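Local coordinates for periplasmic cell division protein (SufI) (Aquifex aeolicus, PDB 6SYY) that is a multicopper oxidase that holds four copper ions and probably couples substrate oxidation to the reduction of dioxygen, at residues A[129-134]-A[520-525]; A[252-255]-A[260-263]; A[405-410]-A[445-450]; A[416-421]-A[428-433]. One frame throughout, in Å; residues are numbered along the deposited sequence.

Contact 1 (A[129-134]-A[520-525])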
loop_
_atom_site.group_PDB
_atom_site.type_symbol
_atom_site.label_atom_id
_atom_site.label_comp_id
_atom_site.label_asym_id
_atom_site.label_seq_id
_atom_site.Cartn_x
_atom_site.Cartn_y
_atom_site.Cartn_z
ATOM N N ASP A 129 1.592 16.208 -2.040
ATOM C CA ASP A 129 1.579 14.869 -1.461
ATOM C C ASP A 129 0.177 14.378 -1.123
ATOM O O ASP A 129 -0.055 13.163 -1.091
ATOM C CB ASP A 129 2.453 14.849 -0.200
ATOM C CG ASP A 129 2.443 13.507 0.504
ATOM O OD1 ASP A 129 2.758 12.486 -0.147
ATOM O OD2 ASP A 129 2.128 13.476 1.712
ATOM N N GLY A 130 -0.763 15.286 -0.874
ATOM C CA GLY A 130 -2.105 14.885 -0.503
ATOM C C GLY A 130 -2.325 14.881 0.995
ATOM O O GLY A 130 -2.790 13.892 1.565
ATOM N N HIS A 131 -1.991 15.988 1.638
ATOM C CA HIS A 131 -2.172 16.138 3.072
ATOM C C HIS A 131 -3.613 16.549 3.378
ATOM O O HIS A 131 -4.239 17.263 2.591
ATOM C CB HIS A 131 -1.198 17.183 3.613
ATOM C CG HIS A 131 -1.116 17.227 5.108
ATOM N ND1 HIS A 131 -2.068 17.848 5.887
ATOM C CD2 HIS A 131 -0.191 16.735 5.965
ATOM C CE1 HIS A 131 -1.738 17.728 7.162
ATOM N NE2 HIS A 131 -0.601 17.063 7.236
ATOM N N PRO A 132 -4.163 16.102 4.513
ATOM C CA PRO A 132 -5.564 16.440 4.826
ATOM C C PRO A 132 -5.848 17.933 4.887
ATOM O O PRO A 132 -6.990 18.335 4.632
ATOM C CB PRO A 132 -5.783 15.773 6.192
ATOM C CG PRO A 132 -4.792 14.689 6.251
ATOM C CD PRO A 132 -3.596 15.149 5.483
ATOM N N TYR A 133 -4.853 18.767 5.217
ATOM C CA TYR A 133 -5.076 20.211 5.253
ATOM C C TYR A 133 -5.555 20.742 3.909
ATOM O O TYR A 133 -6.269 21.747 3.860
ATOM C CB TYR A 133 -3.798 20.953 5.658
ATOM C CG TYR A 133 -3.327 20.706 7.073
ATOM C CD1 TYR A 133 -4.184 20.188 8.035
ATOM C CD2 TYR A 133 -2.023 20.999 7.447
ATOM C CE1 TYR A 133 -3.753 19.960 9.327
ATOM C CE2 TYR A 133 -1.583 20.777 8.738
ATOM C CZ TYR A 133 -2.452 20.258 9.674
ATOM O OH TYR A 133 -2.018 20.031 10.962
ATOM N N TYR A 134 -5.172 20.085 2.814
ATOM C CA TYR A 134 -5.451 20.550 1.464
ATOM C C TYR A 134 -6.690 19.912 0.856
ATOM O O TYR A 134 -6.971 20.142 -0.324
ATOM C CB TYR A 134 -4.241 20.293 0.566
ATOM C CG TYR A 134 -3.096 21.208 0.888
ATOM C CD1 TYR A 134 -3.142 22.550 0.531
ATOM C CD2 TYR A 134 -1.978 20.745 1.562
ATOM C CE1 TYR A 134 -2.104 23.407 0.828
ATOM C CE2 TYR A 134 -0.928 21.597 1.868
ATOM C CZ TYR A 134 -0.999 22.928 1.496
ATOM O OH TYR A 134 0.034 23.789 1.794
ATOM N N MET A 520 -2.656 9.805 14.120
ATOM C CA MET A 520 -1.987 10.508 13.033
ATOM C C MET A 520 -1.424 11.811 13.582
ATOM O O MET A 520 -2.110 12.512 14.331
ATOM C CB MET A 520 -2.986 10.767 11.894
ATOM C CG MET A 520 -2.567 11.775 10.855
ATOM S SD MET A 520 -3.820 11.901 9.559
ATOM C CE MET A 520 -5.330 11.961 10.520
ATOM N N VAL A 521 -0.172 12.117 13.235
ATOM C CA VAL A 521 0.481 13.361 13.632
ATOM C C VAL A 521 1.267 13.905 12.445
ATOM O O VAL A 521 1.493 13.214 11.450
ATOM C CB VAL A 521 1.429 13.183 14.841
ATOM C CG1 VAL A 521 0.660 12.812 16.093
ATOM C CG2 VAL A 521 2.500 12.147 14.529
ATOM N N ASN A 522 1.683 15.161 12.564
ATOM C CA ASN A 522 2.640 15.750 11.641
ATOM C C ASN A 522 4.045 15.625 12.212
ATOM O O ASN A 522 4.243 15.599 13.429
ATOM C CB ASN A 522 2.353 17.235 11.389
ATOM C CG ASN A 522 0.994 17.493 10.764
ATOM O OD1 ASN A 522 0.543 16.762 9.886
ATOM N ND2 ASN A 522 0.341 18.557 11.211
ATOM N N TYR A 523 5.025 15.557 11.319
ATOM C CA TYR A 523 6.397 15.886 11.664
ATOM C C TYR A 523 6.931 16.813 10.581
ATOM O O TYR A 523 6.339 16.950 9.507
ATOM C CB TYR A 523 7.286 14.636 11.842
ATOM C CG TYR A 523 7.667 13.922 10.567
ATOM C CD1 TYR A 523 8.902 14.143 9.971
ATOM C CD2 TYR A 523 6.803 13.017 9.966
ATOM C CE1 TYR A 523 9.263 13.490 8.803
ATOM C CE2 TYR A 523 7.155 12.354 8.799
ATOM C CZ TYR A 523 8.388 12.597 8.222
ATOM O OH TYR A 523 8.757 11.946 7.065
ATOM N N ARG A 524 8.041 17.477 10.885
ATOM C CA ARG A 524 8.556 18.543 10.037
ATOM C C ARG A 524 10.001 18.259 9.663
ATOM O O ARG A 524 10.789 17.807 10.498
ATOM C CB ARG A 524 8.453 19.897 10.745
ATOM C CG ARG A 524 8.859 21.093 9.905
ATOM C CD ARG A 524 8.829 22.361 10.756
ATOM N NE ARG A 524 9.520 23.480 10.121
ATOM C CZ ARG A 524 8.930 24.610 9.750
ATOM N NH1 ARG A 524 7.631 24.780 9.957
ATOM N NH2 ARG A 524 9.642 25.573 9.180
ATOM N N VAL A 525 10.342 18.520 8.404
ATOM C CA VAL A 525 11.726 18.504 7.938
ATOM C C VAL A 525 12.005 19.855 7.296
ATOM O O VAL A 525 11.311 20.247 6.350
ATOM C CB VAL A 525 12.007 17.370 6.939
ATOM C CG1 VAL A 525 13.496 17.323 6.614
ATOM C CG2 VAL A 525 11.518 16.036 7.485
#
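Asn522 ND2 is held by two acceptors: it donates to Tyr133 OH at 2.8 Å and to the backbone O of Lys428. The phenol oxygen lies exactly in the amide plane. At the other end of the amide, Asn522 OD1 receives a hydrogen from His131 NE2 at 2.9 Å; this oxygen lies almost in the plane of the His131 ring, and NE2 donates to it in a nearly straight line (165°), tilted from the Asn522 carbonyl plane. The donor role of NE2 is fixed from behind, because His131 ND1 accepts the backbone N-H of Tyr133 at 3.0 Å. With CG anti to the backbone N (chi1 -169°), the imidazole swings beneath Tyr133 and sets CE1 under the centre of the phenol face, 3.2 Å from its plane. Tyr133 OH then has Tyr418 O as a further partner, so the hydroxyl is held twice.

The contact joins a loop of the N-terminal cupredoxin domain to a strand of the C-terminal one, beside the interdomain copper cluster characteristic of multicopper oxidases. An apolar touch, Pro132 CG against Met520 SD at 4.4 Å, lies nearer that cluster: Pro132 packs by the copper ligand His161, Met520 by the ligand His508. Asparagine suits position 522 because one flat group both donates and accepts. A leucine in its place would probably leave His131 NE2 without its acceptor and the Lys428 carbonyl without its donor. Unbranched Met520 reaches from the strand to Pro132 and lies against His508.

Contact 2 (A[252-255]-A[260-263])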
loop_
_atom_site.group_PDB
_atom_site.type_symbol
_atom_site.label_atom_id
_atom_site.label_comp_id
_atom_site.label_asym_id
_atom_site.label_seq_id
_atom_site.Cartn_x
_atom_site.Cartn_y
_atom_site.Cartn_z
ATOM N N ILE A 252 1.483 -7.542 -5.024
ATOM C CA ILE A 252 0.443 -7.681 -4.013
ATOM C C ILE A 252 0.316 -6.364 -3.262
ATOM O O ILE A 252 1.291 -5.863 -2.693
ATOM C CB ILE A 252 0.748 -8.840 -3.057
ATOM C CG1 ILE A 252 0.856 -10.152 -3.841
ATOM C CG2 ILE A 252 -0.327 -8.924 -1.985
ATOM C CD1 ILE A 252 1.409 -11.294 -3.038
ATOM N N LEU A 253 -0.881 -5.794 -3.274
ATOM C CA LEU A 253 -1.175 -4.558 -2.563
ATOM C C LEU A 253 -2.331 -4.834 -1.617
ATOM O O LEU A 253 -3.426 -5.198 -2.062
ATOM C CB LEU A 253 -1.521 -3.428 -3.539
ATOM C CG LEU A 253 -1.713 -2.021 -2.969
ATOM C CD1 LEU A 253 -1.379 -0.991 -4.033
ATOM C CD2 LEU A 253 -3.130 -1.799 -2.465
ATOM N N ASN A 254 -2.086 -4.677 -0.320
ATOM C CA ASN A 254 -3.145 -4.822 0.672
ATOM C C ASN A 254 -3.917 -3.514 0.713
ATOM O O ASN A 254 -3.458 -2.525 1.291
ATOM C CB ASN A 254 -2.574 -5.175 2.039
ATOM C CG ASN A 254 -3.652 -5.486 3.056
ATOM O OD1 ASN A 254 -4.815 -5.116 2.881
ATOM N ND2 ASN A 254 -3.271 -6.167 4.131
ATOM N N GLY A 255 -5.092 -3.506 0.089
ATOM C CA GLY A 255 -5.946 -2.337 0.079
ATOM C C GLY A 255 -7.094 -2.471 1.052
ATOM O O GLY A 255 -8.133 -1.827 0.891
ATOM N N PRO A 260 -4.725 -7.655 8.031
ATOM C CA PRO A 260 -3.475 -8.145 7.449
ATOM C C PRO A 260 -3.640 -9.567 6.933
ATOM O O PRO A 260 -4.514 -10.320 7.368
ATOM C CB PRO A 260 -2.504 -8.103 8.636
ATOM C CG PRO A 260 -3.377 -8.425 9.806
ATOM C CD PRO A 260 -4.745 -7.823 9.495
ATOM N N TYR A 261 -2.772 -9.928 5.995
ATOM C CA TYR A 261 -2.797 -11.250 5.386
ATOM C C TYR A 261 -1.471 -11.961 5.598
ATOM O O TYR A 261 -0.405 -11.338 5.569
ATOM C CB TYR A 261 -3.093 -11.171 3.886
ATOM C CG TYR A 261 -4.402 -10.501 3.585
ATOM C CD1 TYR A 261 -4.482 -9.119 3.467
ATOM C CD2 TYR A 261 -5.559 -11.243 3.431
ATOM C CE1 TYR A 261 -5.676 -8.495 3.199
ATOM C CE2 TYR A 261 -6.760 -10.627 3.161
ATOM C CZ TYR A 261 -6.813 -9.254 3.051
ATOM O OH TYR A 261 -8.008 -8.636 2.786
ATOM N N ARG A 262 -1.549 -13.270 5.809
ATOM C CA ARG A 262 -0.385 -14.151 5.816
ATOM C C ARG A 262 -0.594 -15.107 4.645
ATOM O O ARG A 262 -1.363 -16.067 4.751
ATOM C CB ARG A 262 -0.249 -14.880 7.153
ATOM C CG ARG A 262 1.033 -15.686 7.299
ATOM C CD ARG A 262 1.163 -16.338 8.677
ATOM N NE ARG A 262 1.336 -15.367 9.758
ATOM C CZ ARG A 262 2.508 -14.859 10.135
ATOM N NH1 ARG A 262 3.624 -15.216 9.514
ATOM N NH2 ARG A 262 2.565 -13.986 11.134
ATOM N N LEU A 263 0.077 -14.838 3.526
ATOM C CA LEU A 263 -0.224 -15.486 2.253
ATOM C C LEU A 263 0.766 -16.601 1.949
ATOM O O LEU A 263 1.981 -16.407 2.062
ATOM C CB LEU A 263 -0.202 -14.466 1.118
ATOM C CG LEU A 263 -1.112 -13.260 1.307
ATOM C CD1 LEU A 263 -0.901 -12.297 0.169
ATOM C CD2 LEU A 263 -2.568 -13.696 1.387
#
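Two side-chain pairs meet between 252-255 and 260-263, and each is oriented differently. Ile252 and Leu263 reach toward each other tip to tip, with Ile252 CG2 and Leu263 CD1 4.0 Å apart, and the CD1 methyl of Ile252 lies scarcely farther from the same leucine methyl. The amide of Asn254 instead lies at the rim of the Tyr261 ring, along its CD1-CE1 side, with the two planes 61° apart. Its ND2 comes to 3.3 Å from Tyr261 CD1, a van der Waals approach, for the polar atoms of Asn254 are engaged elsewhere: OD1 accepts from Ser256 N, as in an Asx turn, and ND2 donates to the carbonyls of Val295 and Arg259. Having CG anti to the backbone N (chi1 -174°) carries the amide across to the tyrosine. With an alanine here, the edge of the Tyr261 ring would probably lose its neighbour and the carbonyls of Val295 and Arg259 this donor. The phenol itself reaches past the amide, and its OH bonds to Ser256 OG.

No backbone hydrogen bond links the segments; strands 247-254 and 261-267 meet through their side chains, Ile205 filling in between, as in the beta-sandwich interior of a cupredoxin domain, here the central one.

Contact 3 (A[405-410]-A[445-450])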
loop_
_atom_site.group_PDB
_atom_site.type_symbol
_atom_site.label_atom_id
_atom_site.label_comp_id
_atom_site.label_asym_id
_atom_site.label_seq_id
_atom_site.Cartn_x
_atom_site.Cartn_y
_atom_site.Cartn_z
ATOM N N MET A 405 -9.797 3.661 25.121
ATOM C CA MET A 405 -10.267 3.185 23.817
ATOM C C MET A 405 -9.996 4.192 22.702
ATOM O O MET A 405 -10.777 4.310 21.754
ATOM C CB MET A 405 -11.758 2.827 23.843
ATOM C CG MET A 405 -12.125 1.672 24.758
ATOM S SD MET A 405 -13.800 1.083 24.431
ATOM C CE MET A 405 -14.715 2.625 24.382
ATOM N N VAL A 406 -8.894 4.933 22.801
ATOM C CA VAL A 406 -8.451 5.833 21.739
ATOM C C VAL A 406 -6.946 5.663 21.602
ATOM O O VAL A 406 -6.206 5.904 22.561
ATOM C CB VAL A 406 -8.794 7.307 22.028
ATOM C CG1 VAL A 406 -8.293 8.192 20.899
ATOM C CG2 VAL A 406 -10.292 7.491 22.232
ATOM N N PHE A 407 -6.489 5.254 20.420
ATOM C CA PHE A 407 -5.071 4.987 20.220
ATOM C C PHE A 407 -4.288 6.287 20.106
ATOM O O PHE A 407 -4.721 7.231 19.439
ATOM C CB PHE A 407 -4.851 4.141 18.970
ATOM C CG PHE A 407 -5.277 2.713 19.120
ATOM C CD1 PHE A 407 -4.721 1.913 20.106
ATOM C CD2 PHE A 407 -6.219 2.163 18.266
ATOM C CE1 PHE A 407 -5.109 0.592 20.246
ATOM C CE2 PHE A 407 -6.615 0.845 18.401
ATOM C CZ PHE A 407 -6.057 0.057 19.391
ATOM N N THR A 408 -3.124 6.327 20.755
ATOM C CA THR A 408 -2.317 7.535 20.842
ATOM C C THR A 408 -0.934 7.312 20.249
ATOM O O THR A 408 -0.432 6.187 20.168
ATOM C CB THR A 408 -2.155 8.008 22.293
ATOM O OG1 THR A 408 -1.430 7.019 23.043
ATOM C CG2 THR A 408 -3.512 8.252 22.932
ATOM N N ILE A 409 -0.322 8.420 19.847
ATOM C CA ILE A 409 1.064 8.465 19.403
ATOM C C ILE A 409 1.760 9.474 20.303
ATOM O O ILE A 409 1.484 10.677 20.222
ATOM C CB ILE A 409 1.187 8.858 17.925
ATOM C CG1 ILE A 409 0.466 7.843 17.036
ATOM C CG2 ILE A 409 2.641 8.963 17.521
ATOM C CD1 ILE A 409 0.376 8.264 15.582
ATOM N N ASN A 410 2.647 8.988 21.170
ATOM C CA ASN A 410 3.323 9.827 22.156
ATOM C C ASN A 410 2.312 10.648 22.954
ATOM O O ASN A 410 2.470 11.855 23.164
ATOM C CB ASN A 410 4.370 10.721 21.490
ATOM C CG ASN A 410 5.653 9.971 21.171
ATOM O OD1 ASN A 410 5.782 8.787 21.471
ATOM N ND2 ASN A 410 6.607 10.661 20.560
ATOM N N ASN A 445 5.005 -0.345 20.810
ATOM C CA ASN A 445 3.569 -0.623 20.825
ATOM C C ASN A 445 3.186 -1.174 22.194
ATOM O O ASN A 445 3.397 -2.352 22.482
ATOM C CB ASN A 445 3.202 -1.597 19.711
ATOM C CG ASN A 445 1.708 -1.848 19.620
ATOM O OD1 ASN A 445 0.915 -1.254 20.356
ATOM N ND2 ASN A 445 1.313 -2.724 18.698
ATOM N N ASN A 446 2.600 -0.322 23.036
ATOM C CA ASN A 446 2.096 -0.728 24.341
ATOM C C ASN A 446 0.603 -1.039 24.318
ATOM O O ASN A 446 -0.048 -0.996 25.368
ATOM C CB ASN A 446 2.390 0.353 25.382
ATOM C CG ASN A 446 3.871 0.497 25.671
ATOM O OD1 ASN A 446 4.612 -0.489 25.695
ATOM N ND2 ASN A 446 4.311 1.731 25.891
ATOM N N THR A 447 0.047 -1.348 23.150
ATOM C CA THR A 447 -1.368 -1.671 23.025
ATOM C C THR A 447 -1.545 -3.148 22.706
ATOM O O THR A 447 -0.585 -3.873 22.428
ATOM C CB THR A 447 -2.036 -0.819 21.941
ATOM O OG1 THR A 447 -1.624 -1.281 20.651
ATOM C CG2 THR A 447 -1.646 0.640 22.098
ATOM N N GLY A 448 -2.797 -3.587 22.749
ATOM C CA GLY A 448 -3.132 -4.963 22.466
ATOM C C GLY A 448 -3.328 -5.290 21.007
ATOM O O GLY A 448 -3.621 -6.442 20.671
ATOM N N MET A 449 -3.166 -4.313 20.121
ATOM C CA MET A 449 -3.416 -4.501 18.702
ATOM C C MET A 449 -2.169 -4.152 17.903
ATOM O O MET A 449 -1.359 -3.319 18.315
ATOM C CB MET A 449 -4.601 -3.645 18.233
ATOM C CG MET A 449 -5.025 -3.921 16.806
ATOM S SD MET A 449 -6.762 -3.588 16.524
ATOM C CE MET A 449 -6.938 -4.250 14.874
ATOM N N TYR A 450 -2.012 -4.809 16.759
ATOM C CA TYR A 450 -0.924 -4.455 15.870
ATOM C C TYR A 450 -1.242 -3.142 15.159
ATOM O O TYR A 450 -2.401 -2.738 15.025
ATOM C CB TYR A 450 -0.674 -5.573 14.854
ATOM C CG TYR A 450 -1.376 -5.377 13.530
ATOM C CD1 TYR A 450 -0.694 -4.866 12.432
ATOM C CD2 TYR A 450 -2.719 -5.701 13.377
ATOM C CE1 TYR A 450 -1.329 -4.688 11.217
ATOM C CE2 TYR A 450 -3.364 -5.522 12.161
ATOM C CZ TYR A 450 -2.663 -5.012 11.086
ATOM O OH TYR A 450 -3.289 -4.833 9.871
#
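Phe407 packs its ring against Thr447, the tight half of the contact: CE1 lies 3.8 Å from Thr447 CB, while the CG2 methyl of the threonine sits 3.9 Å from Phe407 CD1. Toward the other end the fit slackens. Phe407 CZ meets Met449 CB at 4.1 Å, and from there the extended methionine chain leads away from the ring, next to the exposed Gly448.

Behind Thr447, Asn445 wires the loop. Its buried OD1 accepts twice from Thr447: the hydroxyl OG1 donates at 2.6 Å in the carbonyl plane, on a lone pair, whereas the backbone N-H arrives from above that plane to close an Asx turn. Asn445 ND2 meets Met449 O at 2.8 Å in an almost straight bond (177°). Threonine suits its place by offering a methyl to the phenyl ring and a hydroxyl that donates to Asn445 OD1 and is also hydrogen-bonded to NE2 of the copper ligand His451.

Phe407 also touches the rings of His451 and His514, which, with Cys509, bind the mononuclear (type 1) copper. Its strand, 407-409, is the edge of a sheet in which strand 394-402 separates it from 437-445; the loop 445-450 then crosses to strand 451-455 in another sheet.

Contact 4 (A[416-421]-A[428-433])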
loop_
_atom_site.group_PDB
_atom_site.type_symbol
_atom_site.label_atom_id
_atom_site.label_comp_id
_atom_site.label_asym_id
_atom_site.label_seq_id
_atom_site.Cartn_x
_atom_site.Cartn_y
_atom_site.Cartn_z
ATOM N N ASP A 416 -5.399 16.640 19.017
ATOM C CA ASP A 416 -4.641 17.305 20.079
ATOM C C ASP A 416 -3.761 18.418 19.522
ATOM O O ASP A 416 -2.561 18.475 19.783
ATOM C CB ASP A 416 -3.809 16.282 20.845
ATOM C CG ASP A 416 -4.654 15.376 21.717
ATOM O OD1 ASP A 416 -5.414 15.893 22.562
ATOM O OD2 ASP A 416 -4.568 14.144 21.552
ATOM N N GLY A 417 -4.351 19.316 18.735
ATOM C CA GLY A 417 -3.654 20.476 18.224
ATOM C C GLY A 417 -3.265 20.404 16.764
ATOM O O GLY A 417 -2.877 21.430 16.194
ATOM N N TYR A 418 -3.355 19.228 16.143
ATOM C CA TYR A 418 -2.959 19.069 14.749
ATOM C C TYR A 418 -4.085 19.366 13.764
ATOM O O TYR A 418 -3.811 19.758 12.624
ATOM C CB TYR A 418 -2.460 17.641 14.499
ATOM C CG TYR A 418 -1.262 17.230 15.325
ATOM C CD1 TYR A 418 -1.421 16.618 16.565
ATOM C CD2 TYR A 418 0.028 17.442 14.861
ATOM C CE1 TYR A 418 -0.326 16.241 17.318
ATOM C CE2 TYR A 418 1.129 17.068 15.607
ATOM C CZ TYR A 418 0.948 16.469 16.832
ATOM O OH TYR A 418 2.049 16.101 17.570
ATOM N N ALA A 419 -5.342 19.207 14.180
ATOM C CA ALA A 419 -6.432 19.098 13.215
ATOM C C ALA A 419 -6.721 20.423 12.519
ATOM O O ALA A 419 -7.018 20.442 11.319
ATOM C CB ALA A 419 -7.689 18.570 13.904
ATOM N N ASN A 420 -6.655 21.538 13.243
ATOM C CA ASN A 420 -7.068 22.839 12.713
ATOM C C ASN A 420 -5.995 23.881 13.003
ATOM O O ASN A 420 -6.163 24.745 13.872
ATOM C CB ASN A 420 -8.420 23.257 13.296
ATOM C CG ASN A 420 -8.447 23.181 14.813
ATOM O OD1 ASN A 420 -7.698 22.414 15.421
ATOM N ND2 ASN A 420 -9.306 23.984 15.432
ATOM N N PRO A 421 -4.885 23.843 12.271
ATOM C CA PRO A 421 -3.793 24.782 12.546
ATOM C C PRO A 421 -4.186 26.213 12.221
ATOM O O PRO A 421 -4.943 26.478 11.284
ATOM C CB PRO A 421 -2.667 24.295 11.626
ATOM C CG PRO A 421 -3.377 23.608 10.510
ATOM C CD PRO A 421 -4.586 22.967 11.124
ATOM N N LYS A 428 1.259 22.362 14.211
ATOM C CA LYS A 428 1.889 21.547 15.237
ATOM C C LYS A 428 2.568 20.344 14.594
ATOM O O LYS A 428 2.030 19.727 13.669
ATOM C CB LYS A 428 0.850 21.093 16.268
ATOM C CG LYS A 428 1.415 20.235 17.383
ATOM C CD LYS A 428 0.396 19.966 18.483
ATOM C CE LYS A 428 0.986 19.025 19.534
ATOM N NZ LYS A 428 0.144 18.904 20.760
ATOM N N VAL A 429 3.773 20.033 15.060
ATOM C CA VAL A 429 4.500 18.848 14.625
ATOM C C VAL A 429 4.929 18.080 15.865
ATOM O O VAL A 429 5.268 18.680 16.892
ATOM C CB VAL A 429 5.725 19.194 13.748
ATOM C CG1 VAL A 429 5.282 19.849 12.447
ATOM C CG2 VAL A 429 6.702 20.091 14.504
ATOM N N LEU A 430 4.895 16.749 15.774
ATOM C CA LEU A 430 5.351 15.932 16.891
ATOM C C LEU A 430 6.843 16.118 17.125
ATOM O O LEU A 430 7.293 16.212 18.271
ATOM C CB LEU A 430 5.029 14.462 16.635
ATOM C CG LEU A 430 5.324 13.540 17.819
ATOM C CD1 LEU A 430 4.419 13.885 18.995
ATOM C CD2 LEU A 430 5.186 12.068 17.430
ATOM N N PHE A 431 7.621 16.171 16.049
ATOM C CA PHE A 431 9.049 16.414 16.140
ATOM C C PHE A 431 9.494 17.078 14.848
ATOM O O PHE A 431 8.788 17.050 13.836
ATOM C CB PHE A 431 9.840 15.120 16.395
ATOM C CG PHE A 431 9.733 14.114 15.285
ATOM C CD1 PHE A 431 8.710 13.181 15.277
ATOM C CD2 PHE A 431 10.654 14.100 14.252
ATOM C CE1 PHE A 431 8.604 12.258 14.258
ATOM C CE2 PHE A 431 10.551 13.180 13.226
ATOM C CZ PHE A 431 9.526 12.257 13.231
ATOM N N GLU A 432 10.680 17.673 14.893
ATOM C CA GLU A 432 11.224 18.430 13.779
ATOM C C GLU A 432 12.654 17.985 13.524
ATOM O O GLU A 432 13.403 17.713 14.466
ATOM C CB GLU A 432 11.169 19.933 14.071
ATOM C CG GLU A 432 11.701 20.824 12.969
ATOM C CD GLU A 432 11.501 22.292 13.283
ATOM O OE1 GLU A 432 10.695 22.600 14.185
ATOM O OE2 GLU A 432 12.151 23.137 12.634
ATOM N N GLN A 433 13.027 17.901 12.248
ATOM C CA GLN A 433 14.371 17.516 11.845
ATOM C C GLN A 433 14.895 18.500 10.807
ATOM O O GLN A 433 14.130 19.192 10.129
ATOM C CB GLN A 433 14.405 16.087 11.273
ATOM C CG GLN A 433 13.851 15.021 12.204
ATOM C CD GLN A 433 14.696 14.832 13.450
ATOM O OE1 GLN A 433 15.853 15.250 13.502
ATOM N NE2 GLN A 433 14.117 14.198 14.462
HETATM O O HOH W 1 -1.424 22.959 14.224
#
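The Tyr418 ring carries Lys428 over one face and meets the backbone of Val429 and Leu430 at its edge. Lys428 CG stands 4.0 Å from the centroid of the Tyr418 ring and 23° off the normal, a CH-pi contact displaced toward the rim. Lys428 O approaches the CD2-CE2 side, 3.3 Å from Tyr418 CD2. Near the ring plane, beside the CE2 and hydroxyl edge, lie Val429 CA and Leu430 N. Tyr418 OH is close to Leu430 CA, at 3.4 Å, and also touches CB and CD1 of the leucine, but its hydrogen-bond partner is Glu412 OE1.

The lysine chain is extended, beginning with CG anti to the backbone N (chi1 -180°), and so runs its methylenes across the phenol before the ammonium group emerges beside the backbone of 416-421. There Lys428 NZ donates to Asp416 O at 2.9 Å, approaching nearly along the C=O axis (170°), and forms a salt bridge with Glu412 OE2. One carboxylate thus meets both the phenol and the ammonium group, whose charge probably balances it. A long aliphatic chain with a charged end suits this partly exposed site.

Glycine suits position Gly417: a CB there would run into Lys428 CD, and at these backbone angles it would also press on the carbonyl O of Asp416. A water completes the join, donating to Gly417 O at 2.9 Å and accepting from Lys428 N at 2.7 Å. The arrangement is a surface loop folded back on the chain that leads into strand 432-433, an edge strand parallel to 520-525 in the C-terminal cupredoxin domain.

How the contacts relate
Contacts 1, 2 and 3 are buried, whereas contact 4 lies at the surface, and their chemistry follows. Contact 1 spans two domains with side-chain hydrogen bonds; contacts 2 and 3 meet across their segments by van der Waals packing alone; contact 4 adds a charged group and a water. Contacts 1 and 4 hold the same sheet, through neighbouring strands 520-525 and 432-433, and their centres are about 9 Å apart. Contact 3 abuts both: Ile409 touches Met520 and, with Asn410, Leu430. It also reaches the central domain, where Tyr450 packs on Pro260 of contact 2. Contacts 1 and 3 approach different copper sites, while contact 4 lies farther from the metals.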